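Local coordinates for protein alcohol dehydrogenase (Escherichia coli, PDB 5VM2) that probably acts as a zinc-containing, NAD(H)- or NADP(H)-dependent dehydrogenase that oxidises alcohol groups, though its true substrate is unknown, at residues 4-16 against 319-331. Numbering follows the deposited sequence.
Sequences SKAILQVPGTMKI and YDYRDVQQAFEES
The N-terminal beta hairpin of the GroES-like catalytic domain packs here on the C-terminal helix 324-333, with the backbones closest at Met14 and Gln325. Strand 13-16 runs nearly antiparallel to the helix segment, at 156° and 8.0 Å between axes. Gln325 reads the hairpin backbone with both ends of its amide: OE1 accepts from Met14 N at 2.8 Å, while NE2 donates to Gly12 O at 3.2 Å. Its CG lies anti to the backbone N (chi1 -177°) and the chain then bends, bringing the amide across to the strand. The second NE2 hydrogen goes to Glu329 OE2 at 2.8 Å, one helical turn on, so three bonds fix the amide's rotation. The Met14 chain bends at chi2 and chi3 and crosses Phe328 at a slant, its SD 4.9 Å from the ring centroid in an oblique Met-aromatic contact; Phe46 of helix 41-48 packs against both residues. Val324 CG1 fills the middle, touching Ala6, Met14 and Ile16. At the far end Ile16 CD1 sits over one face of the Tyr321 ring, offset toward its rim, 3.9 Å from the centroid, as a CH-pi contact. The phenol OH shares a 2.9 Å hydrogen bond with Ser4 OG, which sits near the ring plane at its edge, and His127 meets the ring edge-to-face. The result is a beta hairpin near the N terminus packed against the chain's last helix, within the catalytic domain of a zinc-type medium-chain dehydrogenase.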
ATOM      1  N   SER A   4      -8.050  23.483   3.047  1.00 58.48           N
ATOM      2  CA  SER A   4      -6.921  23.457   3.963  1.00 56.40           C
ATOM      3  C   SER A   4      -6.109  22.205   3.671  1.00 51.85           C
ATOM      4  O   SER A   4      -6.580  21.282   3.002  1.00 49.50           O
ATOM      5  CB  SER A   4      -7.371  23.485   5.430  1.00 57.48           C
ATOM      6  OG  SER A   4      -7.857  22.218   5.845  1.00 56.40           O
ATOM      7  N   LYS A   5      -4.870  22.188   4.154  1.00 52.08           N
ATOM      8  CA  LYS A   5      -4.021  21.013   4.028  1.00 50.35           C
ATOM      9  C   LYS A   5      -3.262  20.798   5.326  1.00 49.18           C
ATOM     10  O   LYS A   5      -2.922  21.752   6.031  1.00 52.60           O
ATOM     11  CB  LYS A   5      -2.997  21.123   2.882  1.00 53.64           C
ATOM     12  CG  LYS A   5      -3.418  21.943   1.686  1.00 57.88           C
ATOM     13  CD  LYS A   5      -2.241  22.193   0.739  1.00 60.45           C
ATOM     14  CE  LYS A   5      -1.263  23.219   1.295  1.00 63.88           C
ATOM     15  NZ  LYS A   5      -0.240  23.638   0.289  1.00 65.54           N
ATOM     16  N   ALA A   6      -2.992  19.532   5.625  1.00 45.90           N
ATOM     17  CA  ALA A   6      -2.093  19.162   6.709  1.00 46.78           C
ATOM     18  C   ALA A   6      -0.670  19.124   6.168  1.00 46.96           C
ATOM     19  O   ALA A   6      -0.385  18.407   5.201  1.00 45.55           O
ATOM     20  CB  ALA A   6      -2.482  17.811   7.306  1.00 45.59           C
ATOM     21  N   ILE A   7       0.221  19.890   6.790  1.00 49.22           N
ATOM     22  CA  ILE A   7       1.585  20.065   6.313  1.00 49.91           C
ATOM     23  C   ILE A   7       2.545  19.563   7.381  1.00 49.33           C
ATOM     24  O   ILE A   7       2.301  19.737   8.580  1.00 49.62           O
ATOM     25  CB  ILE A   7       1.865  21.545   5.964  1.00 56.65           C
ATOM     26  CG1 ILE A   7       1.345  21.872   4.568  1.00 58.34           C
ATOM     27  CG2 ILE A   7       3.342  21.883   6.067  1.00 60.96           C
ATOM     28  CD1 ILE A   7      -0.092  21.533   4.388  1.00 58.00           C
ATOM     29  N   LEU A   8       3.631  18.927   6.944  1.00 50.44           N
ATOM     30  CA  LEU A   8       4.750  18.608   7.829  1.00 53.22           C
ATOM     31  C   LEU A   8       5.584  19.873   7.995  1.00 53.78           C
ATOM     32  O   LEU A   8       6.488  20.162   7.208  1.00 54.14           O
ATOM     33  CB  LEU A   8       5.576  17.455   7.269  1.00 56.40           C
ATOM     34  CG  LEU A   8       6.755  17.015   8.138  1.00 59.56           C
ATOM     35  CD1 LEU A   8       6.277  16.200   9.333  1.00 57.09           C
ATOM     36  CD2 LEU A   8       7.765  16.231   7.314  1.00 61.48           C
ATOM     37  N   GLN A   9       5.258  20.647   9.032  1.00 54.15           N
ATOM     38  CA  GLN A   9       5.965  21.898   9.290  1.00 57.43           C
ATOM     39  C   GLN A   9       7.439  21.648   9.586  1.00 58.69           C
ATOM     40  O   GLN A   9       8.309  22.422   9.168  1.00 60.53           O
ATOM     41  CB  GLN A   9       5.289  22.625  10.451  1.00 59.73           C
ATOM     42  CG  GLN A   9       5.981  23.881  10.928  1.00 64.14           C
ATOM     43  CD  GLN A   9       5.174  24.589  11.997  1.00 68.32           C
ATOM     44  OE1 GLN A   9       5.372  24.368  13.191  1.00 70.28           O
ATOM     45  NE2 GLN A   9       4.245  25.436  11.570  1.00 69.32           N
ATOM     46  N   VAL A  10       7.731  20.575  10.308  1.00 58.29           N
ATOM     47  CA  VAL A  10       9.091  20.096  10.530  1.00 61.53           C
ATOM     48  C   VAL A  10       8.909  18.636  10.929  1.00 62.88           C
ATOM     49  O   VAL A  10       7.833  18.285  11.440  1.00 62.70           O
ATOM     50  CB  VAL A  10       9.818  20.929  11.602  1.00 65.96           C
ATOM     51  CG1 VAL A  10       9.519  20.402  13.004  1.00 66.01           C
ATOM     52  CG2 VAL A  10      11.321  20.981  11.340  1.00 69.15           C
ATOM     53  N   PRO A  11       9.907  17.781  10.705  1.00 64.30           N
ATOM     54  CA  PRO A  11       9.748  16.364  11.054  1.00 63.18           C
ATOM     55  C   PRO A  11       9.224  16.176  12.471  1.00 62.84           C
ATOM     56  O   PRO A  11       9.778  16.708  13.437  1.00 64.44           O
ATOM     57  CB  PRO A  11      11.164  15.809  10.890  1.00 66.35           C
ATOM     58  CG  PRO A  11      11.722  16.620   9.768  1.00 67.97           C
ATOM     59  CD  PRO A  11      11.127  18.008   9.909  1.00 67.44           C
ATOM     60  N   GLY A  12       8.127  15.429  12.583  1.00 59.81           N
ATOM     61  CA  GLY A  12       7.473  15.196  13.849  1.00 60.07           C
ATOM     62  C   GLY A  12       6.365  16.168  14.198  1.00 60.78           C
ATOM     63  O   GLY A  12       5.706  15.979  15.227  1.00 62.18           O
ATOM     64  N   THR A  13       6.125  17.189  13.374  1.00 60.28           N
ATOM     65  CA  THR A  13       5.175  18.250  13.698  1.00 61.01           C
ATOM     66  C   THR A  13       4.301  18.561  12.487  1.00 61.37           C
ATOM     67  O   THR A  13       4.778  19.132  11.501  1.00 64.30           O
ATOM     68  CB  THR A  13       5.909  19.505  14.165  1.00 63.82           C
ATOM     69  OG1 THR A  13       6.755  19.172  15.274  1.00 64.61           O
ATOM     70  CG2 THR A  13       4.918  20.580  14.588  1.00 65.36           C
ATOM     71  N   MET A  14       3.025  18.197  12.575  1.00 58.98           N
ATOM     72  CA  MET A  14       2.002  18.534  11.596  1.00 57.19           C
ATOM     73  C   MET A  14       1.186  19.724  12.083  1.00 60.81           C
ATOM     74  O   MET A  14       0.960  19.889  13.286  1.00 62.75           O
ATOM     75  CB  MET A  14       1.053  17.356  11.370  1.00 53.57           C
ATOM     76  CG  MET A  14       1.732  16.035  11.068  1.00 51.70           C
ATOM     77  SD  MET A  14       2.456  16.030   9.421  1.00 49.99           S
ATOM     78  CE  MET A  14       0.990  16.216   8.410  1.00 47.84           C
ATOM     79  N   LYS A  15       0.744  20.558  11.137  1.00 60.33           N
ATOM     80  CA  LYS A  15      -0.413  21.411  11.387  1.00 60.67           C
ATOM     81  C   LYS A  15      -1.181  21.624  10.093  1.00 57.22           C
ATOM     82  O   LYS A  15      -0.702  21.327   8.995  1.00 55.10           O
ATOM     83  CB  LYS A  15      -0.053  22.771  12.004  1.00 64.14           C
ATOM     84  CG  LYS A  15       1.096  22.727  12.975  1.00 65.16           C
ATOM     85  CD  LYS A  15       0.810  23.570  14.189  1.00 66.56           C
ATOM     86  CE  LYS A  15       2.056  23.747  15.034  1.00 69.16           C
ATOM     87  NZ  LYS A  15       2.888  24.849  14.492  1.00 71.01           N
ATOM     88  N   ILE A  16      -2.375  22.183  10.254  1.00 56.88           N
ATOM     89  CA  ILE A  16      -3.320  22.408   9.170  1.00 55.19           C
ATOM     90  C   ILE A  16      -3.319  23.899   8.860  1.00 57.52           C
ATOM     91  O   ILE A  16      -3.638  24.723   9.727  1.00 59.10           O
ATOM     92  CB  ILE A  16      -4.728  21.916   9.545  1.00 55.52           C
ATOM     93  CG1 ILE A  16      -4.691  20.422   9.887  1.00 52.88           C
ATOM     94  CG2 ILE A  16      -5.724  22.210   8.431  1.00 55.49           C
ATOM     95  CD1 ILE A  16      -5.984  19.896  10.458  1.00 52.82           C
ATOM     96  N   TYR A 319      -9.128   8.330  12.740  1.00 47.11           N
ATOM     97  CA  TYR A 319      -8.809   9.625  13.320  1.00 48.41           C
ATOM     98  C   TYR A 319      -9.560  10.728  12.588  1.00 47.42           C
ATOM     99  O   TYR A 319      -9.752  10.660  11.370  1.00 45.18           O
ATOM    100  CB  TYR A 319      -7.303   9.906  13.259  1.00 48.75           C
ATOM    101  CG  TYR A 319      -6.441   8.858  13.921  1.00 51.41           C
ATOM    102  CD1 TYR A 319      -5.960   7.771  13.203  1.00 50.87           C
ATOM    103  CD2 TYR A 319      -6.120   8.947  15.270  1.00 54.89           C
ATOM    104  CE1 TYR A 319      -5.176   6.808  13.807  1.00 52.86           C
ATOM    105  CE2 TYR A 319      -5.336   7.988  15.882  1.00 56.78           C
ATOM    106  CZ  TYR A 319      -4.868   6.921  15.146  1.00 55.71           C
ATOM    107  OH  TYR A 319      -4.089   5.963  15.751  1.00 58.18           O
ATOM    108  N   ASP A 320     -10.038  11.731  13.316  1.00 49.26           N
ATOM    109  CA  ASP A 320     -10.553  12.928  12.671  1.00 50.85           C
ATOM    110  C   ASP A 320      -9.403  13.730  12.070  1.00 50.73           C
ATOM    111  O   ASP A 320      -8.268  13.694  12.553  1.00 51.43           O
ATOM    112  CB  ASP A 320     -11.337  13.785  13.667  1.00 56.58           C
ATOM    113  CG  ASP A 320     -12.757  13.287  13.876  1.00 60.32           C
ATOM    114  OD1 ASP A 320     -13.311  12.662  12.946  1.00 60.18           O
ATOM    115  OD2 ASP A 320     -13.322  13.519  14.967  1.00 63.62           O
ATOM    116  N   TYR A 321      -9.715  14.463  11.001  1.00 50.37           N
ATOM    117  CA  TYR A 321      -8.693  15.219  10.279  1.00 50.73           C
ATOM    118  C   TYR A 321      -8.049  16.288  11.162  1.00 52.62           C
ATOM    119  O   TYR A 321      -6.825  16.469  11.133  1.00 52.85           O
ATOM    120  CB  TYR A 321      -9.321  15.831   9.025  1.00 50.70           C
ATOM    121  CG  TYR A 321      -8.499  16.878   8.308  1.00 50.60           C
ATOM    122  CD1 TYR A 321      -7.325  16.544   7.645  1.00 47.42           C
ATOM    123  CD2 TYR A 321      -8.925  18.199   8.265  1.00 52.88           C
ATOM    124  CE1 TYR A 321      -6.587  17.508   6.974  1.00 49.90           C
ATOM    125  CE2 TYR A 321      -8.201  19.164   7.600  1.00 54.54           C
ATOM    126  CZ  TYR A 321      -7.033  18.818   6.957  1.00 52.81           C
ATOM    127  OH  TYR A 321      -6.321  19.793   6.300  1.00 54.08           O
ATOM    128  N   ARG A 322      -8.848  16.996  11.966  1.00 57.55           N
ATOM    129  CA  ARG A 322      -8.212  18.016  12.795  1.00 63.10           C
ATOM    130  C   ARG A 322      -7.329  17.403  13.877  1.00 62.76           C
ATOM    131  O   ARG A 322      -6.407  18.069  14.363  1.00 62.63           O
ATOM    132  CB  ARG A 322      -9.270  18.928  13.430  1.00 70.87           C
ATOM    133  CG  ARG A 322      -8.706  19.939  14.433  1.00 78.34           C
ATOM    134  CD  ARG A 322      -9.800  20.805  15.055  1.00 87.59           C
ATOM    135  NE  ARG A 322      -9.567  21.047  16.479  1.00 92.88           N
ATOM    136  CZ  ARG A 322     -10.261  21.910  17.216  1.00 99.57           C
ATOM    137  NH1 ARG A 322     -11.232  22.625  16.665  1.00103.09           N
ATOM    138  NH2 ARG A 322      -9.981  22.065  18.503  1.00102.71           N
ATOM    139  N   ASP A 323      -7.467  16.108  14.170  1.00 61.26           N
ATOM    140  CA  ASP A 323      -6.580  15.403  15.087  1.00 60.92           C
ATOM    141  C   ASP A 323      -5.404  14.743  14.377  1.00 54.62           C
ATOM    142  O   ASP A 323      -4.914  13.705  14.841  1.00 54.30           O
ATOM    143  CB  ASP A 323      -7.370  14.357  15.877  1.00 63.38           C
ATOM    144  CG  ASP A 323      -8.488  14.969  16.699  1.00 68.87           C
ATOM    145  OD1 ASP A 323      -8.256  16.016  17.338  1.00 73.12           O
ATOM    146  OD2 ASP A 323      -9.601  14.403  16.701  1.00 69.76           O
ATOM    147  N   VAL A 324      -4.930  15.326  13.272  1.00 51.86           N
ATOM    148  CA  VAL A 324      -3.946  14.602  12.465  1.00 49.20           C
ATOM    149  C   VAL A 324      -2.636  14.426  13.224  1.00 49.68           C
ATOM    150  O   VAL A 324      -1.950  13.408  13.074  1.00 48.61           O
ATOM    151  CB  VAL A 324      -3.732  15.318  11.116  1.00 51.20           C
ATOM    152  CG1 VAL A 324      -3.322  16.769  11.329  1.00 55.72           C
ATOM    153  CG2 VAL A 324      -2.689  14.586  10.278  1.00 48.34           C
ATOM    154  N   GLN A 325      -2.301  15.332  14.145  1.00 51.34           N
ATOM    155  CA  GLN A 325      -1.053  15.209  14.895  1.00 53.09           C
ATOM    156  C   GLN A 325      -1.031  13.932  15.724  1.00 53.01           C
ATOM    157  O   GLN A 325      -0.071  13.154  15.660  1.00 50.93           O
ATOM    158  CB  GLN A 325      -0.862  16.435  15.789  1.00 58.09           C
ATOM    159  CG  GLN A 325       0.448  16.469  16.580  1.00 61.07           C
ATOM    160  CD  GLN A 325       1.688  16.304  15.716  1.00 59.61           C
ATOM    161  OE1 GLN A 325       1.700  16.689  14.549  1.00 56.57           O
ATOM    162  NE2 GLN A 325       2.734  15.722  16.283  1.00 61.00           N
ATOM    163  N   GLN A 326      -2.077  13.713  16.524  1.00 55.59           N
ATOM    164  CA  GLN A 326      -2.178  12.483  17.301  1.00 58.20           C
ATOM    165  C   GLN A 326      -2.168  11.261  16.394  1.00 54.39           C
ATOM    166  O   GLN A 326      -1.522  10.252  16.707  1.00 55.17           O
ATOM    167  CB  GLN A 326      -3.445  12.510  18.155  1.00 63.11           C
ATOM    168  CG  GLN A 326      -4.001  11.136  18.487  1.00 65.06           C
ATOM    169  CD  GLN A 326      -5.133  11.195  19.489  1.00 71.24           C
ATOM    170  OE1 GLN A 326      -5.793  12.225  19.638  1.00 73.76           O
ATOM    171  NE2 GLN A 326      -5.362  10.090  20.187  1.00 73.26           N
ATOM    172  N   ALA A 327      -2.865  11.341  15.256  1.00 51.72           N
ATOM    173  CA  ALA A 327      -2.881  10.240  14.297  1.00 48.83           C
ATOM    174  C   ALA A 327      -1.472   9.793  13.934  1.00 48.77           C
ATOM    175  O   ALA A 327      -1.196   8.590  13.849  1.00 47.31           O
ATOM    176  CB  ALA A 327      -3.649  10.651  13.038  1.00 45.82           C
ATOM    177  N   PHE A 328      -0.560  10.744  13.729  1.00 49.60           N
ATOM    178  CA  PHE A 328       0.795  10.374  13.344  1.00 51.13           C
ATOM    179  C   PHE A 328       1.651  10.005  14.546  1.00 53.33           C
ATOM    180  O   PHE A 328       2.510   9.123  14.438  1.00 54.09           O
ATOM    181  CB  PHE A 328       1.441  11.503  12.541  1.00 53.58           C
ATOM    182  CG  PHE A 328       1.107  11.454  11.080  1.00 54.77           C
ATOM    183  CD1 PHE A 328       1.736  10.545  10.242  1.00 54.53           C
ATOM    184  CD2 PHE A 328       0.139  12.290  10.546  1.00 55.47           C
ATOM    185  CE1 PHE A 328       1.422  10.484   8.896  1.00 52.82           C
ATOM    186  CE2 PHE A 328      -0.180  12.234   9.200  1.00 54.10           C
ATOM    187  CZ  PHE A 328       0.463  11.329   8.374  1.00 52.62           C
ATOM    188  N   GLU A 329       1.434  10.653  15.692  1.00 55.69           N
ATOM    189  CA  GLU A 329       2.132  10.247  16.906  1.00 59.01           C
ATOM    190  C   GLU A 329       1.790   8.809  17.276  1.00 60.29           C
ATOM    191  O   GLU A 329       2.682   7.985  17.504  1.00 61.27           O
ATOM    192  CB  GLU A 329       1.790  11.199  18.053  1.00 59.23           C
ATOM    193  CG  GLU A 329       2.365  12.595  17.882  1.00 58.72           C
ATOM    194  CD  GLU A 329       1.894  13.563  18.955  1.00 62.67           C
ATOM    195  OE1 GLU A 329       1.137  13.144  19.855  1.00 64.44           O
ATOM    196  OE2 GLU A 329       2.285  14.747  18.898  1.00 64.77           O
ATOM    197  N   GLU A 330       0.494   8.485  17.322  1.00 59.18           N
ATOM    198  CA  GLU A 330       0.086   7.129  17.679  1.00 61.27           C
ATOM    199  C   GLU A 330       0.549   6.114  16.646  1.00 56.91           C
ATOM    200  O   GLU A 330       0.875   4.976  16.999  1.00 58.25           O
ATOM    201  CB  GLU A 330      -1.431   7.063  17.847  1.00 62.05           C
ATOM    202  CG  GLU A 330      -1.932   7.806  19.070  1.00 68.12           C
ATOM    203  CD  GLU A 330      -3.386   7.522  19.372  1.00 70.16           C
ATOM    204  OE1 GLU A 330      -4.033   6.807  18.577  1.00 68.00           O
ATOM    205  OE2 GLU A 330      -3.882   8.013  20.407  1.00 75.06           O
ATOM    206  N   SER A 331       0.588   6.502  15.369  1.00 53.52           N
ATOM    207  CA  SER A 331       1.110   5.613  14.339  1.00 51.32           C
ATOM    208  C   SER A 331       2.588   5.314  14.541  1.00 54.41           C
ATOM    209  O   SER A 331       3.094   4.329  13.990  1.00 52.90           O
ATOM    210  CB  SER A 331       0.874   6.220  12.957  1.00 48.37           C
ATOM    211  OG  SER A 331      -0.516   6.372  12.713  1.00 48.27           O
TER